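Long-range contact in 3-hydroxyisobutyrate dehydrogenase (Salmonella typhimurium, PDB 3G0O), which probably catalyses the oxidation of L-threonate to 2-dehydro-L-erythronate, with NAD(+) preferred over NADP(+) as the cosubstrate: residues A62-A75 with L91-I104. Sequence-based numbering, arbitrary orientation.
Sequences AGVVDALVILVVNA and LMKPGSAVMVSSTI
Lys93 tucks CG into the cleft flanked by its own amide nitrogen and carbonyl carbon (chi1 56°) and then runs extended, carrying NZ obliquely over Asp66 to a salt bridge with OD1, 3.2 Å away. The ammonium meets OD1 from above the carboxylate plane, and a water joins the same two atoms. Arg153 also pairs with OD1, and OD2 accepts a hydrogen bond from the backbone N of His9, so the carboxylate has several partners, which probably favour its negative charge. Beside this polar end, selenomethionine Met92 bends at chi3 (73°), bringing CE within 3.7 Å of Leu68 CB, the two side chains crossing at about a right angle. Another water links the carbonyls of Ala62 and Val65 to Lys93 N.

From here the strands run parallel, and amide and carbonyl alternate between them: Asp66 O accepts from Ala97 N, Ala97 O from Leu68 N, Leu68 O from Met99 N at 2.8 Å, Met99 O from Ile70 N, and Ile70 O from Ser101 N. Ile70 CD1 touches Val98 CG1 at 3.8 Å on the face they share with Leu68. Past the strand ends, Ser102 OG donates to Val72 O at 2.7 Å, from above the carbonyl plane. Val72 N is buried without a partner, whereas Ala75 N reaches Thr103 O through a water.

The pair lies mid-sheet in the Rossmann-type nucleotide-binding domain, joined by a right-handed beta-alpha-beta crossover through helix 75-82, which packs on Ile70, Val72 and Val100. Thr103 OG1 is hydrogen-bonded to Lys179 NZ, of the predicted active-site lysine, placing these carboxyl ends beside the probable catalytic site. Helix 148-161 lies against Ala67, Val69 and Ala97 on the other face, while strand 9-13 flanks 67-70 and strand 122-129 flanks 97-100.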
# COMPACT_ATOMS: atom_id res chain seq x y z
N ALA A 62 38.90 -3.78 8.31
CA ALA A 62 38.58 -4.70 7.21
C ALA A 62 39.43 -5.97 7.25
O ALA A 62 38.98 -7.04 6.84
CB ALA A 62 38.76 -3.99 5.87
N GLY A 63 40.66 -5.85 7.74
CA GLY A 63 41.54 -6.99 7.81
C GLY A 63 41.23 -8.03 8.87
O GLY A 63 41.85 -9.10 8.88
N VAL A 64 40.27 -7.76 9.75
CA VAL A 64 39.95 -8.73 10.80
C VAL A 64 38.50 -9.20 10.82
O VAL A 64 38.18 -10.18 11.49
CB VAL A 64 40.27 -8.17 12.21
CG1 VAL A 64 41.72 -7.74 12.27
CG2 VAL A 64 39.33 -7.02 12.55
N VAL A 65 37.62 -8.51 10.10
CA VAL A 65 36.22 -8.90 10.09
C VAL A 65 35.95 -10.20 9.35
O VAL A 65 36.61 -10.51 8.36
CB VAL A 65 35.32 -7.79 9.48
CG1 VAL A 65 35.37 -6.55 10.34
CG2 VAL A 65 35.77 -7.49 8.06
N ASP A 66 34.97 -10.94 9.84
CA ASP A 66 34.55 -12.19 9.24
C ASP A 66 33.53 -11.85 8.16
O ASP A 66 33.32 -12.60 7.21
CB ASP A 66 33.91 -13.08 10.30
CG ASP A 66 34.89 -13.50 11.37
OD1 ASP A 66 35.81 -14.29 11.05
OD2 ASP A 66 34.77 -13.04 12.52
N ALA A 67 32.89 -10.70 8.32
CA ALA A 67 31.89 -10.25 7.37
C ALA A 67 31.82 -8.74 7.34
O ALA A 67 31.97 -8.07 8.36
CB ALA A 67 30.52 -10.82 7.74
N LEU A 68 31.59 -8.20 6.15
CA LEU A 68 31.46 -6.76 5.97
C LEU A 68 30.11 -6.52 5.31
O LEU A 68 29.82 -7.10 4.27
CB LEU A 68 32.57 -6.22 5.07
CG LEU A 68 32.66 -4.69 4.98
CD1 LEU A 68 33.31 -4.16 6.25
CD2 LEU A 68 33.48 -4.28 3.76
N VAL A 69 29.28 -5.68 5.93
CA VAL A 69 27.97 -5.36 5.37
C VAL A 69 28.04 -3.93 4.83
O VAL A 69 28.47 -3.02 5.54
CB VAL A 69 26.85 -5.42 6.45
CG1 VAL A 69 25.49 -5.17 5.80
CG2 VAL A 69 26.88 -6.77 7.15
N ILE A 70 27.63 -3.75 3.58
CA ILE A 70 27.66 -2.43 2.96
C ILE A 70 26.26 -1.92 2.68
O ILE A 70 25.57 -2.40 1.78
CB ILE A 70 28.47 -2.47 1.65
CG1 ILE A 70 29.86 -3.05 1.93
CG2 ILE A 70 28.57 -1.08 1.05
CD1 ILE A 70 30.72 -3.22 0.69
N LEU A 71 25.83 -0.94 3.47
CA LEU A 71 24.51 -0.33 3.33
C LEU A 71 24.68 1.10 2.85
O LEU A 71 24.72 2.04 3.65
CB LEU A 71 23.78 -0.36 4.68
CG LEU A 71 23.40 -1.75 5.21
CD1 LEU A 71 23.45 -1.76 6.72
CD2 LEU A 71 22.01 -2.13 4.71
N VAL A 72 24.79 1.26 1.54
CA VAL A 72 24.96 2.57 0.94
C VAL A 72 23.93 2.82 -0.17
O VAL A 72 23.22 1.91 -0.59
CB VAL A 72 26.39 2.75 0.38
CG1 VAL A 72 27.39 2.68 1.52
CG2 VAL A 72 26.69 1.67 -0.66
N VAL A 73 23.87 4.06 -0.63
CA VAL A 73 22.91 4.48 -1.64
C VAL A 73 23.04 3.86 -3.03
O VAL A 73 22.04 3.42 -3.60
CB VAL A 73 22.92 6.02 -1.80
CG1 VAL A 73 21.97 6.45 -2.90
CG2 VAL A 73 22.52 6.68 -0.48
N ASN A 74 24.25 3.80 -3.58
CA ASN A 74 24.40 3.27 -4.92
C ASN A 74 25.65 2.43 -5.19
O ASN A 74 26.52 2.29 -4.33
CB ASN A 74 24.36 4.42 -5.92
CG ASN A 74 25.39 5.48 -5.61
OD1 ASN A 74 26.58 5.18 -5.46
ND2 ASN A 74 24.95 6.73 -5.49
N ALA A 75 25.72 1.90 -6.40
CA ALA A 75 26.83 1.07 -6.84
C ALA A 75 28.15 1.82 -6.79
O ALA A 75 29.19 1.25 -6.43
CB ALA A 75 26.58 0.56 -8.26
N LEU A 91 42.14 -6.06 1.59
CA LEU A 91 42.65 -6.20 2.95
C LEU A 91 41.94 -7.32 3.69
O LEU A 91 42.41 -7.79 4.72
CB LEU A 91 42.45 -4.90 3.72
CG LEU A 91 43.11 -3.66 3.13
CD1 LEU A 91 42.72 -2.46 3.99
CD2 LEU A 91 44.62 -3.84 3.10
N MSE A 92 40.80 -7.74 3.15
CA MSE A 92 39.99 -8.78 3.76
C MSE A 92 40.62 -10.16 3.67
O MSE A 92 41.22 -10.53 2.66
CB MSE A 92 38.60 -8.78 3.12
CG MSE A 92 37.84 -7.50 3.47
SE MSE A 92 36.02 -7.43 2.86
CE MSE A 92 35.22 -8.67 4.08
N LYS A 93 40.48 -10.93 4.75
CA LYS A 93 41.06 -12.26 4.80
C LYS A 93 40.26 -13.28 4.00
O LYS A 93 39.04 -13.20 3.91
CB LYS A 93 41.19 -12.73 6.25
CG LYS A 93 39.89 -12.70 7.03
CD LYS A 93 40.08 -13.08 8.49
CE LYS A 93 38.85 -12.70 9.30
NZ LYS A 93 38.83 -13.36 10.64
N PRO A 94 40.96 -14.26 3.41
CA PRO A 94 40.31 -15.31 2.61
C PRO A 94 39.14 -15.96 3.35
O PRO A 94 39.23 -16.24 4.55
CB PRO A 94 41.44 -16.29 2.35
CG PRO A 94 42.64 -15.39 2.27
CD PRO A 94 42.42 -14.47 3.45
N GLY A 95 38.05 -16.21 2.64
CA GLY A 95 36.90 -16.84 3.25
C GLY A 95 35.90 -15.88 3.88
O GLY A 95 34.78 -16.28 4.19
N SER A 96 36.29 -14.62 4.07
CA SER A 96 35.39 -13.64 4.67
C SER A 96 34.29 -13.30 3.66
O SER A 96 34.44 -13.53 2.47
CB SER A 96 36.15 -12.37 5.08
OG SER A 96 36.81 -11.77 3.99
N ALA A 97 33.17 -12.77 4.14
CA ALA A 97 32.06 -12.45 3.25
C ALA A 97 31.69 -10.97 3.20
O ALA A 97 31.85 -10.24 4.17
CB ALA A 97 30.84 -13.27 3.65
N VAL A 98 31.19 -10.54 2.04
CA VAL A 98 30.76 -9.17 1.88
C VAL A 98 29.28 -9.21 1.52
O VAL A 98 28.89 -9.82 0.53
CB VAL A 98 31.51 -8.45 0.74
CG1 VAL A 98 30.94 -7.04 0.58
CG2 VAL A 98 32.99 -8.39 1.05
N MSE A 99 28.46 -8.58 2.35
CA MSE A 99 27.02 -8.53 2.13
C MSE A 99 26.71 -7.14 1.58
O MSE A 99 26.75 -6.16 2.32
CB MSE A 99 26.29 -8.76 3.44
CG MSE A 99 24.78 -8.85 3.31
SE MSE A 99 23.92 -9.15 5.03
CE MSE A 99 22.32 -8.08 4.79
N VAL A 100 26.42 -7.07 0.28
CA VAL A 100 26.11 -5.79 -0.35
C VAL A 100 24.61 -5.55 -0.24
O VAL A 100 23.81 -6.27 -0.83
CB VAL A 100 26.54 -5.78 -1.83
CG1 VAL A 100 26.26 -4.41 -2.45
CG2 VAL A 100 28.03 -6.11 -1.95
N SER A 101 24.24 -4.53 0.53
CA SER A 101 22.84 -4.20 0.74
C SER A 101 22.56 -2.76 0.31
O SER A 101 22.40 -1.86 1.13
CB SER A 101 22.49 -4.40 2.21
OG SER A 101 22.77 -5.73 2.61
N SER A 102 22.50 -2.56 -1.00
CA SER A 102 22.24 -1.25 -1.58
C SER A 102 21.10 -1.42 -2.58
O SER A 102 20.23 -2.26 -2.39
CB SER A 102 23.51 -0.76 -2.29
OG SER A 102 23.33 0.50 -2.91
N THR A 103 21.10 -0.62 -3.63
CA THR A 103 20.09 -0.75 -4.67
C THR A 103 20.85 -0.58 -5.97
O THR A 103 21.01 0.54 -6.48
CB THR A 103 18.98 0.32 -4.54
OG1 THR A 103 18.35 0.20 -3.26
CG2 THR A 103 17.93 0.12 -5.62
N ILE A 104 21.33 -1.69 -6.50
CA ILE A 104 22.13 -1.70 -7.71
C ILE A 104 21.57 -2.61 -8.80
O ILE A 104 20.67 -3.41 -8.56
CB ILE A 104 23.58 -2.12 -7.36
CG1 ILE A 104 23.62 -3.59 -6.93
CG2 ILE A 104 24.12 -1.25 -6.25
CD1 ILE A 104 25.00 -4.09 -6.49
O HOH W 1 38.96 -9.69 7.15
O HOH W 2 37.79 -16.20 11.42
O HOH W 3 20.33 1.63 -1.20
O HOH W 4 23.35 1.87 -8.04